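Local coordinates for protein putative sulfurtransferase DsrE (Allochromatium vinosum, PDB 2HY5) that is probably a sulfur-carrying sulfurtransferase that forms a complex with DsrF and DsrH and may take part in oxidising intracellular sulfur, at residues T51-P54 / R58-V61; L67-E72 / H104-I109. One frame throughout, in Å; residues are numbered along the deposited sequence.

Contact 1 of 2, residues T51-P54 / R58-V61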
# COMPACT_ATOMS: atom_id res chain seq x y z
N THR A 51 14.65 -10.79 11.92
CA THR A 51 13.43 -10.38 12.61
C THR A 51 13.29 -11.02 14.00
O THR A 51 13.72 -12.15 14.23
CB THR A 51 12.15 -10.71 11.80
OG1 THR A 51 11.90 -12.12 11.80
CG2 THR A 51 12.29 -10.22 10.36
N THR A 52 12.69 -10.27 14.92
CA THR A 52 12.44 -10.75 16.28
C THR A 52 11.03 -10.28 16.61
O THR A 52 10.82 -9.40 17.45
CB THR A 52 13.44 -10.14 17.29
OG1 THR A 52 14.78 -10.51 16.93
CG2 THR A 52 13.15 -10.65 18.69
N PRO A 53 10.02 -10.86 15.93
CA PRO A 53 8.63 -10.48 16.16
C PRO A 53 8.15 -10.93 17.53
O PRO A 53 8.75 -11.81 18.15
CB PRO A 53 7.88 -11.21 15.04
CG PRO A 53 8.95 -11.54 14.03
CD PRO A 53 10.12 -11.89 14.88
N PRO A 54 7.06 -10.32 18.02
CA PRO A 54 6.49 -10.66 19.33
C PRO A 54 6.28 -12.17 19.42
O PRO A 54 5.83 -12.79 18.46
CB PRO A 54 5.18 -9.88 19.34
CG PRO A 54 5.53 -8.65 18.57
CD PRO A 54 6.30 -9.22 17.39
N ARG A 58 2.57 -14.97 15.20
CA ARG A 58 3.35 -15.74 14.24
C ARG A 58 4.66 -15.09 13.80
O ARG A 58 4.78 -13.87 13.72
CB ARG A 58 2.50 -16.10 13.01
CG ARG A 58 2.44 -15.05 11.90
CD ARG A 58 1.66 -13.81 12.30
NE ARG A 58 1.45 -12.92 11.16
CZ ARG A 58 1.07 -11.65 11.25
NH1 ARG A 58 0.85 -11.11 12.44
NH2 ARG A 58 0.90 -10.93 10.16
N HIS A 59 5.63 -15.95 13.52
CA HIS A 59 6.95 -15.54 13.05
C HIS A 59 6.91 -15.88 11.57
O HIS A 59 7.18 -17.01 11.16
CB HIS A 59 8.03 -16.37 13.76
CG HIS A 59 9.42 -15.82 13.61
ND1 HIS A 59 9.99 -15.58 12.38
CD2 HIS A 59 10.35 -15.48 14.53
CE1 HIS A 59 11.22 -15.11 12.55
NE2 HIS A 59 11.45 -15.04 13.85
N ILE A 60 6.55 -14.90 10.75
CA ILE A 60 6.43 -15.11 9.32
C ILE A 60 7.64 -15.74 8.63
O ILE A 60 7.49 -16.70 7.87
CB ILE A 60 6.09 -13.78 8.62
CG1 ILE A 60 4.73 -13.29 9.12
CG2 ILE A 60 6.08 -13.98 7.11
CD1 ILE A 60 4.30 -11.95 8.55
N VAL A 61 8.83 -15.21 8.88
CA VAL A 61 10.01 -15.76 8.23
C VAL A 61 10.27 -17.21 8.62
O VAL A 61 10.47 -18.05 7.74
CB VAL A 61 11.26 -14.92 8.53
CG1 VAL A 61 12.47 -15.49 7.79
CG2 VAL A 61 11.02 -13.47 8.11
O HOH W 1 9.32 -12.93 10.91
O HOH W 2 14.11 -14.82 14.21
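P53 lays its CD methylene over one face of the H59 imidazole, 3.8 Å from CD to the ring centroid and 27° off the normal, a CH-pi contact displaced toward the NE2 and CD2 rim. A proline suits the spot: its CD is bound to the ring nitrogen and so slightly polarised, and its rigid ring crosses the histidine at about a right angle. The imidazole gets there because CG stands anti to the backbone N (chi1 -166°), which swings the ring out from the helix start toward the loop. This is the dry, close-packed side, with Y12 also against P53.

The other side, around T51, is polar and bridged by water. T51 OG1 lies 3.2 Å from H59 CE1, approaching the ring obliquely, and 4.0 Å from V61 CG2. One water binds T51 OG1 at 2.8 Å and accepts from V61 N at 3.1 Å, satisfying an amide of the first helical turn. A second water donates to T51 O and hydrogen-bonds H59 NE2, each at 2.7 Å. K98 of a second DsrE subunit adds a weak bond to T51 O. R58, whose CB points away from 51-54, forms a salt bridge through NH2 with D18 of helix 16-29.

The loop between strand 33-39 and helix 60-71 thus packs against the helix N-cap, H59, beside a neighbouring DsrE subunit.

Contact 2 of 2, residues L67-E72 / H104-I109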
# COMPACT_ATOMS: atom_id res chain seq x y z
N LEU A 67 7.94 -24.41 6.54
CA LEU A 67 7.14 -25.00 5.48
C LEU A 67 8.06 -25.48 4.36
O LEU A 67 7.86 -26.55 3.79
CB LEU A 67 6.17 -23.96 4.91
CG LEU A 67 5.10 -24.56 3.99
CD1 LEU A 67 4.14 -25.40 4.80
CD2 LEU A 67 4.35 -23.43 3.27
N ALA A 68 9.08 -24.68 4.06
CA ALA A 68 10.03 -25.03 3.01
C ALA A 68 10.80 -26.30 3.37
O ALA A 68 11.09 -27.13 2.51
CB ALA A 68 11.00 -23.87 2.76
N GLU A 69 11.13 -26.45 4.65
CA GLU A 69 11.87 -27.62 5.12
C GLU A 69 11.01 -28.87 4.96
O GLU A 69 11.45 -29.87 4.40
CB GLU A 69 12.27 -27.44 6.59
CG GLU A 69 12.98 -28.64 7.20
CD GLU A 69 14.31 -28.95 6.53
OE1 GLU A 69 15.16 -28.04 6.45
OE2 GLU A 69 14.51 -30.10 6.10
N GLN A 70 9.78 -28.79 5.45
CA GLN A 70 8.84 -29.91 5.39
C GLN A 70 8.47 -30.36 3.98
O GLN A 70 8.37 -31.55 3.72
CB GLN A 70 7.57 -29.55 6.16
CG GLN A 70 6.46 -30.58 6.04
CD GLN A 70 5.25 -30.23 6.89
OE1 GLN A 70 5.05 -29.06 7.24
NE2 GLN A 70 4.44 -31.23 7.21
N TYR A 71 8.28 -29.40 3.08
CA TYR A 71 7.89 -29.73 1.71
C TYR A 71 8.97 -29.51 0.65
O TYR A 71 8.72 -29.68 -0.54
CB TYR A 71 6.64 -28.94 1.32
CG TYR A 71 5.39 -29.33 2.09
CD1 TYR A 71 5.04 -28.67 3.28
CD2 TYR A 71 4.57 -30.36 1.64
CE1 TYR A 71 3.90 -29.04 3.99
CE2 TYR A 71 3.43 -30.73 2.34
CZ TYR A 71 3.10 -30.07 3.52
OH TYR A 71 1.98 -30.44 4.21
N GLU A 72 10.18 -29.15 1.09
CA GLU A 72 11.30 -28.92 0.18
C GLU A 72 10.95 -27.90 -0.91
O GLU A 72 11.08 -28.17 -2.10
CB GLU A 72 11.74 -30.24 -0.47
CG GLU A 72 12.21 -31.29 0.54
CD GLU A 72 12.83 -32.50 -0.12
OE1 GLU A 72 13.82 -32.34 -0.87
OE2 GLU A 72 12.33 -33.63 0.10
N HIS A 104 17.95 -15.33 5.22
CA HIS A 104 17.70 -16.55 5.97
C HIS A 104 18.22 -17.66 5.06
O HIS A 104 17.92 -17.69 3.87
CB HIS A 104 16.19 -16.69 6.23
CG HIS A 104 15.83 -17.86 7.09
ND1 HIS A 104 15.98 -19.17 6.67
CD2 HIS A 104 15.34 -17.93 8.35
CE1 HIS A 104 15.59 -19.98 7.64
NE2 HIS A 104 15.20 -19.25 8.67
N PRO A 105 19.01 -18.61 5.62
CA PRO A 105 19.59 -19.72 4.86
C PRO A 105 18.67 -20.60 4.01
O PRO A 105 19.14 -21.29 3.11
CB PRO A 105 20.33 -20.51 5.94
CG PRO A 105 19.53 -20.25 7.17
CD PRO A 105 19.27 -18.77 7.06
N LYS A 106 17.37 -20.57 4.28
CA LYS A 106 16.43 -21.38 3.51
C LYS A 106 16.01 -20.71 2.20
O LYS A 106 15.44 -21.36 1.31
CB LYS A 106 15.18 -21.69 4.34
CG LYS A 106 15.22 -23.04 5.03
CD LYS A 106 15.29 -24.17 4.00
CE LYS A 106 15.31 -25.53 4.66
NZ LYS A 106 16.45 -25.65 5.61
N PHE A 107 16.28 -19.42 2.07
CA PHE A 107 15.93 -18.68 0.87
C PHE A 107 17.15 -18.50 -0.03
O PHE A 107 18.29 -18.50 0.44
CB PHE A 107 15.40 -17.28 1.22
CG PHE A 107 14.18 -17.28 2.10
CD1 PHE A 107 14.26 -17.66 3.43
CD2 PHE A 107 12.96 -16.84 1.59
CE1 PHE A 107 13.13 -17.60 4.25
CE2 PHE A 107 11.83 -16.78 2.40
CZ PHE A 107 11.92 -17.16 3.74
N ARG A 108 16.91 -18.34 -1.33
CA ARG A 108 18.02 -18.11 -2.26
C ARG A 108 17.73 -16.87 -3.09
O ARG A 108 16.59 -16.60 -3.44
CB ARG A 108 18.25 -19.33 -3.17
CG ARG A 108 17.18 -19.60 -4.23
CD ARG A 108 17.53 -20.89 -5.00
NE ARG A 108 16.55 -21.24 -6.03
CZ ARG A 108 16.57 -20.80 -7.28
NH1 ARG A 108 17.52 -19.98 -7.70
NH2 ARG A 108 15.62 -21.18 -8.13
N ILE A 109 18.78 -16.10 -3.37
CA ILE A 109 18.66 -14.89 -4.18
C ILE A 109 18.97 -15.27 -5.62
O ILE A 109 20.01 -15.85 -5.91
CB ILE A 109 19.66 -13.80 -3.72
CG1 ILE A 109 19.01 -12.89 -2.68
CG2 ILE A 109 20.08 -12.94 -4.91
CD1 ILE A 109 18.24 -13.60 -1.62
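E69 OE1 receives the ammonium of K106 at 2.8 Å from NZ, a hydrogen-bonded salt bridge in which NZ lies nearly along the C-O axis of the carboxylate oxygen. The opposite charges strengthen the bond, although at this exposed position solvent probably screens much of the attraction. Neither residue runs straight to the other. E69 places CG anti to its own N and then bends at chi2 (63°), turning the carboxylate toward the loop, while K106 folds at chi2 and again at chi4, where the last turn (-57°) directs NZ to the oxygen. The two side chains meet at a slant, and K106 CE comes to 3.1 Å from E69 OE1, so the end of the lysine lies close against the acid along more than its nitrogen.

Beneath the ion pair the contact becomes apolar. K106 CD stands 4.5 Å from A68 CB, a light touch between the lysine's aliphatic shaft and a small residue on the inward side of the helix. A68 also packs on L73 and M75; its small side chain is consistent with a close approach of the helix to strand 75-78.

The lysine is carried by a type I turn from H104 to F107, closed by F107 N to H104 O at 3.0 Å. Its own amide is used inside the turn: K106 N donates to H104 ND1 at 3.1 Å, with an angle of 166° and the nitrogen close to the imidazole plane. That bond ties the ring to the turn, and the H104 side chain packs on N62 and A65 of the same helix.

The whole is a surface salt bridge linking the C-terminal part of helix 60-71 to the turn leading into strand 108-110, outermost in the parallel sheet of this alpha/beta fold.

How the contacts relate
Both contacts use helix 60-71, contact 1 at its N-terminal start and contact 2 near its C-terminal end, with centres about 16 Å apart. They meet at V61, whose CG1 packs 3.8 Å from H104 CD2. Four of five touching residues in contact 1 are buried, where a second DsrE subunit also lies, and what crosses between its segments is a proline-imidazole contact and bridging waters rather than an ion pair. Contact 2 is mainly at the surface, where a direct charge pair spans a sparse apolar base and no other chain touches it. Contact 1 joins neighbours in sequence, whereas contact 2 joins elements over thirty residues apart.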